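PDB 6A3F: levoglucosan dehydrogenase, which catalyses the NAD(+)-dependent oxidation of levoglucosan to 3-dehydrolevoglucosan and works as a homotetramer of two-domain subunits from the Gfo/Idh/MocA family. Local coordinates for residues A37-Y42 with R74-E79; W185-N190 with N287-N292. One frame throughout, in Å; residues are numbered along the deposited sequence.

Contact 1: A37-Y42 with R74-E79; sequences AHSLAY and RRFGFE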
loop_
_atom_site.group_PDB
_atom_site.type_symbol
_atom_site.label_atom_id
_atom_site.label_comp_id
_atom_site.label_asym_id
_atom_site.label_seq_id
_atom_site.Cartn_x
_atom_site.Cartn_y
_atom_site.Cartn_z
ATOM N N ALA B 37 -16.608 -23.600 8.526
ATOM C CA ALA B 37 -15.964 -23.445 7.223
ATOM C C ALA B 37 -16.157 -24.715 6.372
ATOM O O ALA B 37 -16.298 -24.658 5.124
ATOM C CB ALA B 37 -14.489 -23.167 7.440
ATOM N N HIS B 38 -16.099 -25.877 7.059
ATOM C CA HIS B 38 -16.367 -27.185 6.445
ATOM C C HIS B 38 -17.817 -27.255 5.941
ATOM O O HIS B 38 -18.054 -27.622 4.799
ATOM C CB HIS B 38 -16.017 -28.316 7.426
ATOM C CG HIS B 38 -14.585 -28.350 7.845
ATOM N ND1 HIS B 38 -13.698 -29.314 7.399
ATOM C CD2 HIS B 38 -13.897 -27.578 8.722
ATOM C CE1 HIS B 38 -12.527 -29.106 7.945
ATOM N NE2 HIS B 38 -12.624 -28.048 8.764
ATOM N N SER B 39 -18.765 -26.906 6.785
ATOM C CA SER B 39 -20.169 -27.115 6.428
ATOM C C SER B 39 -20.589 -26.073 5.399
ATOM O O SER B 39 -21.404 -26.385 4.536
ATOM C CB SER B 39 -21.053 -27.119 7.650
ATOM O OG SER B 39 -20.832 -25.952 8.407
ATOM N N LEU B 40 -19.953 -24.881 5.435
ATOM C CA LEU B 40 -20.122 -23.900 4.368
ATOM C C LEU B 40 -19.679 -24.498 3.038
ATOM O O LEU B 40 -20.357 -24.307 2.039
ATOM C CB LEU B 40 -19.278 -22.665 4.670
ATOM C CG LEU B 40 -19.147 -21.669 3.526
ATOM C CD1 LEU B 40 -20.514 -21.104 3.148
ATOM C CD2 LEU B 40 -18.196 -20.562 3.924
ATOM N N ALA B 41 -18.495 -25.110 3.013
ATOM C CA ALA B 41 -17.971 -25.643 1.778
ATOM C C ALA B 41 -18.953 -26.668 1.173
ATOM O O ALA B 41 -19.223 -26.607 -0.028
ATOM C CB ALA B 41 -16.616 -26.256 1.990
ATOM N N TYR B 42 -19.495 -27.562 2.007
ATOM C CA TYR B 42 -20.337 -28.659 1.518
ATOM C C TYR B 42 -21.669 -28.075 1.025
ATOM O O TYR B 42 -22.212 -28.557 0.046
ATOM C CB TYR B 42 -20.480 -29.763 2.585
ATOM C CG TYR B 42 -19.164 -30.425 2.932
ATOM C CD1 TYR B 42 -18.316 -30.870 1.931
ATOM C CD2 TYR B 42 -18.710 -30.481 4.236
ATOM C CE1 TYR B 42 -17.072 -31.402 2.218
ATOM C CE2 TYR B 42 -17.457 -30.998 4.544
ATOM C CZ TYR B 42 -16.646 -31.471 3.533
ATOM O OH TYR B 42 -15.399 -31.929 3.812
ATOM N N ARG B 74 -27.241 -29.388 14.622
ATOM C CA ARG B 74 -28.232 -28.350 14.488
ATOM C C ARG B 74 -27.575 -27.095 13.873
ATOM O O ARG B 74 -28.095 -26.502 12.941
ATOM C CB ARG B 74 -28.843 -28.039 15.857
ATOM C CG ARG B 74 -29.985 -28.968 16.245
ATOM C CD ARG B 74 -30.779 -28.454 17.438
ATOM N NE ARG B 74 -30.009 -28.487 18.685
ATOM C CZ ARG B 74 -29.802 -29.580 19.432
ATOM N NH1 ARG B 74 -30.420 -30.716 19.147
ATOM N NH2 ARG B 74 -28.950 -29.539 20.446
ATOM N N ARG B 75 -26.426 -26.716 14.398
ATOM C CA ARG B 75 -25.782 -25.456 13.989
ATOM C C ARG B 75 -25.296 -25.538 12.537
ATOM O O ARG B 75 -25.454 -24.589 11.766
ATOM C CB ARG B 75 -24.573 -25.172 14.870
ATOM C CG ARG B 75 -23.858 -23.877 14.515
ATOM C CD ARG B 75 -22.669 -23.621 15.429
ATOM N NE ARG B 75 -21.881 -22.506 14.938
ATOM C CZ ARG B 75 -21.123 -21.718 15.686
ATOM N NH1 ARG B 75 -20.819 -22.065 16.930
ATOM N NH2 ARG B 75 -20.651 -20.597 15.168
ATOM N N PHE B 76 -24.706 -26.671 12.190
ATOM C CA PHE B 76 -24.030 -26.875 10.918
ATOM C C PHE B 76 -24.955 -27.564 9.902
ATOM O O PHE B 76 -24.572 -27.690 8.774
ATOM C CB PHE B 76 -22.706 -27.622 11.112
ATOM C CG PHE B 76 -21.703 -26.894 11.975
ATOM C CD1 PHE B 76 -21.515 -25.526 11.853
ATOM C CD2 PHE B 76 -20.913 -27.577 12.884
ATOM C CE1 PHE B 76 -20.618 -24.841 12.667
ATOM C CE2 PHE B 76 -19.988 -26.906 13.674
ATOM C CZ PHE B 76 -19.852 -25.541 13.582
ATOM N N GLY B 77 -26.190 -27.952 10.268
ATOM C CA GLY B 77 -27.115 -28.530 9.286
ATOM C C GLY B 77 -26.769 -29.949 8.867
ATOM O O GLY B 77 -26.960 -30.301 7.690
ATOM N N PHE B 78 -26.272 -30.761 9.805
ATOM C CA PHE B 78 -26.088 -32.196 9.607
ATOM C C PHE B 78 -27.321 -32.964 10.089
ATOM O O PHE B 78 -27.939 -32.593 11.087
ATOM C CB PHE B 78 -24.860 -32.691 10.369
ATOM C CG PHE B 78 -23.583 -32.339 9.667
ATOM C CD1 PHE B 78 -23.118 -31.033 9.673
ATOM C CD2 PHE B 78 -22.870 -33.302 8.994
ATOM C CE1 PHE B 78 -21.928 -30.712 9.054
ATOM C CE2 PHE B 78 -21.695 -32.970 8.350
ATOM C CZ PHE B 78 -21.232 -31.675 8.386
ATOM N N GLU B 79 -27.652 -34.002 9.325
ATOM C CA GLU B 79 -28.831 -34.810 9.560
ATOM C C GLU B 79 -28.693 -35.559 10.895
ATOM O O GLU B 79 -29.652 -35.615 11.650
ATOM C CB GLU B 79 -29.019 -35.782 8.391
ATOM C CG GLU B 79 -30.127 -36.796 8.652
ATOM C CD GLU B 79 -30.505 -37.686 7.481
ATOM O OE1 GLU B 79 -30.045 -37.412 6.344
ATOM O OE2 GLU B 79 -31.285 -38.637 7.706
#

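Contact 2: W185-N190 with N287-N292; sequences WSADPN and NAHGRN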
loop_
_atom_site.group_PDB
_atom_site.type_symbol
_atom_site.label_atom_id
_atom_site.label_comp_id
_atom_site.label_asym_id
_atom_site.label_seq_id
_atom_site.Cartn_x
_atom_site.Cartn_y
_atom_site.Cartn_z
ATOM N N TRP B 185 -1.493 -14.110 17.375
ATOM C CA TRP B 185 -2.662 -14.422 18.228
ATOM C C TRP B 185 -2.181 -14.929 19.604
ATOM O O TRP B 185 -2.919 -14.799 20.558
ATOM C CB TRP B 185 -3.614 -15.435 17.595
ATOM C CG TRP B 185 -2.988 -16.759 17.284
ATOM C CD1 TRP B 185 -2.386 -17.134 16.111
ATOM C CD2 TRP B 185 -2.968 -17.915 18.131
ATOM N NE1 TRP B 185 -1.924 -18.409 16.210
ATOM C CE2 TRP B 185 -2.246 -18.909 17.437
ATOM C CE3 TRP B 185 -3.380 -18.169 19.448
ATOM C CZ2 TRP B 185 -2.030 -20.172 17.971
ATOM C CZ3 TRP B 185 -3.163 -19.419 19.983
ATOM C CH2 TRP B 185 -2.501 -20.411 19.246
ATOM N N SER B 186 -1.014 -15.540 19.681
ATOM C CA SER B 186 -0.529 -16.052 21.017
ATOM C C SER B 186 0.595 -15.172 21.578
ATOM O O SER B 186 1.369 -15.575 22.468
ATOM C CB SER B 186 -0.117 -17.500 20.914
ATOM O OG SER B 186 0.951 -17.667 19.994
ATOM N N ALA B 187 0.738 -13.947 21.098
ATOM C CA ALA B 187 1.914 -13.155 21.463
ATOM C C ALA B 187 1.802 -12.605 22.896
ATOM O O ALA B 187 2.760 -12.067 23.406
ATOM C CB ALA B 187 2.098 -12.016 20.500
ATOM N N ASP B 188 0.643 -12.682 23.501
ATOM C CA ASP B 188 0.479 -12.354 24.932
ATOM C C ASP B 188 0.791 -13.642 25.772
ATOM O O ASP B 188 0.165 -14.660 25.620
ATOM C CB ASP B 188 -0.945 -11.885 25.156
ATOM C CG ASP B 188 -1.223 -11.394 26.592
ATOM O OD1 ASP B 188 -0.443 -11.657 27.517
ATOM O OD2 ASP B 188 -2.263 -10.736 26.770
ATOM N N PRO B 189 1.749 -13.555 26.695
ATOM C CA PRO B 189 2.104 -14.713 27.560
ATOM C C PRO B 189 0.925 -15.250 28.402
ATOM O O PRO B 189 0.960 -16.426 28.834
ATOM C CB PRO B 189 3.216 -14.172 28.470
ATOM C CG PRO B 189 3.715 -12.939 27.790
ATOM C CD PRO B 189 2.505 -12.361 27.072
ATOM N N ASN B 190 -0.115 -14.446 28.587
ATOM C CA ASN B 190 -1.353 -14.877 29.355
ATOM C C ASN B 190 -2.300 -15.728 28.507
ATOM O O ASN B 190 -3.235 -16.317 29.037
ATOM C CB ASN B 190 -2.103 -13.677 29.941
ATOM C CG ASN B 190 -1.302 -12.932 30.994
ATOM O OD1 ASN B 190 -0.629 -13.539 31.822
ATOM N ND2 ASN B 190 -1.354 -11.609 30.973
ATOM N N ASN B 287 4.606 -14.698 17.091
ATOM C CA ASN B 287 5.034 -13.623 17.988
ATOM C C ASN B 287 5.443 -12.380 17.199
ATOM O O ASN B 287 6.503 -11.820 17.435
ATOM C CB ASN B 287 6.178 -14.080 18.910
ATOM C CG ASN B 287 5.738 -15.198 19.817
ATOM O OD1 ASN B 287 5.531 -16.323 19.352
ATOM N ND2 ASN B 287 5.480 -14.876 21.086
ATOM N N ALA B 288 4.621 -11.988 16.200
ATOM C CA ALA B 288 4.865 -10.812 15.411
ATOM C C ALA B 288 3.695 -9.821 15.547
ATOM O O ALA B 288 2.753 -9.883 14.792
ATOM C CB ALA B 288 5.066 -11.235 13.982
ATOM N N HIS B 289 3.752 -8.960 16.553
ATOM C CA HIS B 289 2.689 -7.998 16.823
ATOM C C HIS B 289 2.391 -7.236 15.524
ATOM O O HIS B 289 3.310 -6.757 14.867
ATOM C CB HIS B 289 3.128 -7.038 17.930
ATOM C CG HIS B 289 3.033 -7.648 19.290
ATOM N ND1 HIS B 289 1.810 -8.007 19.847
ATOM C CD2 HIS B 289 3.993 -7.904 20.222
ATOM C CE1 HIS B 289 2.032 -8.495 21.074
ATOM N NE2 HIS B 289 3.373 -8.424 21.339
ATOM N N GLY B 290 1.117 -7.151 15.185
ATOM C CA GLY B 290 0.669 -6.418 13.962
ATOM C C GLY B 290 0.454 -7.361 12.774
ATOM O O GLY B 290 -0.188 -6.938 11.740
ATOM N N ARG B 291 0.914 -8.611 12.888
ATOM C CA ARG B 291 0.741 -9.597 11.826
ATOM C C ARG B 291 -0.360 -10.546 12.291
ATOM O O ARG B 291 -0.274 -11.106 13.387
ATOM C CB ARG B 291 2.022 -10.381 11.476
ATOM C CG ARG B 291 3.164 -9.486 11.022
ATOM C CD ARG B 291 2.814 -8.659 9.795
ATOM N NE ARG B 291 3.934 -7.932 9.183
ATOM C CZ ARG B 291 3.803 -7.035 8.205
ATOM N NH1 ARG B 291 2.599 -6.628 7.810
ATOM N NH2 ARG B 291 4.900 -6.558 7.624
ATOM N N ASN B 292 -1.441 -10.638 11.485
ATOM C CA ASN B 292 -2.620 -11.397 11.819
ATOM C C ASN B 292 -2.638 -12.765 11.126
ATOM O O ASN B 292 -2.701 -13.772 11.795
ATOM C CB ASN B 292 -3.864 -10.592 11.443
ATOM C CG ASN B 292 -3.706 -9.147 11.840
ATOM O OD1 ASN B 292 -3.424 -8.264 10.997
ATOM N ND2 ASN B 292 -3.867 -8.902 13.123
HETATM O O HOH W 1 3.595 -17.655 20.913
HETATM O O HOH W 2 5.846 -12.214 22.087
#

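Contact 1: A37-Y42 with R74-E79
Ser-39 reaches from helix 35-48 into the corner formed by Phe-76 and Phe-78, and every close approach here is van der Waals in kind. Its OG lies 3.5 Å from CD1 of Phe-76 and 3.7 Å from CB of the same residue, while Ser-39 CB sits 3.7 Å from the carbonyl O of Phe-76. Alongside, CE1 of Phe-78 comes to 4.0 Å from Ser-39 CB. Met-47 of the second subunit also packs on Ser-39.

The polar side of the contact points elsewhere. With chi1 at 53°, Ser-39 OG lies between its own backbone N and carbonyl carbon, where it hydrogen-bonds back to the carbonyl of Gly-35 one helical turn earlier; a buried hydroxyl is thereby satisfied within its own helix. The carbonyl of Phe-76 is taken by the guanidinium of Arg-58.

Helix 66-76 ends at Phe-76, and Gly-77 follows with positive phi, turning the chain so that two aromatic rings close in sequence can both lie against one serine. In the Rossmann domain the two rings lie against the parallel sheet, Phe-76 and Phe-78 on Ile-61 of strand 55-62 and Phe-78 also on Leu-28 of strand 23-30, while Ala-37 and Ala-41 of helix 35-48 pack against helix 355-371.

Contact 2: W185-N190 with N287-N292
Ala-187 presses its methyl group onto the imidazole of His-289, which stands on a type II beta turn running from Ala-288 to Arg-291, between strands 279-285 and 294-301 of the C-terminal domain. The methyl makes a CH-pi contact: Ala-187 CB is 4.0 Å from the centroid of the His-289 ring, over the face and 30° off the normal. With that offset Ala-187 CB is closest to CE1 of His-289, at 3.6 Å. The far nitrogen of the ring, NE2, bonds to the carbonyl of Thr-302 in the third subunit, so the imidazole is held from a subunit interface while the loop 185-190 covers a face.

Asn-287 makes the second meeting point. Its CB departs with CG anti to the carbonyl carbon (chi1 -63°), and beyond CG the amide splits its work between two waters. Asn-287 OD1 accepts from water 1 at 2.8 Å, a water that also bonds to the hydroxyl of Ser-186. On the other branch, Asn-287 ND2 passes 4.0 Å from CA of Ala-187 and donates to water 2, which reaches on to the carbonyl of Ala-187 through a weak bond. Across the two segments these polar links run through water, while the direct touches are the methyl on the imidazole and ND2 beside Ala-187 CA. Further along 185-190, Asp-188 closes an Asx turn: its OD1 accepts from N of Asn-190 at 3.0 Å, the donor standing well above the carboxylate plane.

In the fold
Contact 1 belongs to the nucleotide-binding domain and contact 2 to the substrate-binding domain; their centres are 30 Å apart and their nearest atoms about 16 Å, so they do not touch. Each nevertheless lies close to ligand-binding residues. In contact 1 the side chain of Phe-76 is about 5 Å from that of Glu-63 and about 7 Å from that of Phe-33, both of which bind NADH. In contact 2 the side chain of Ser-186 is about 7 Å from that of Gln-183, which binds levoglucosan, and about 8 Å from that of Arg-196, which binds levoglucosan and NADH. The second subunit touches both contacts, and the third also borders contact 2.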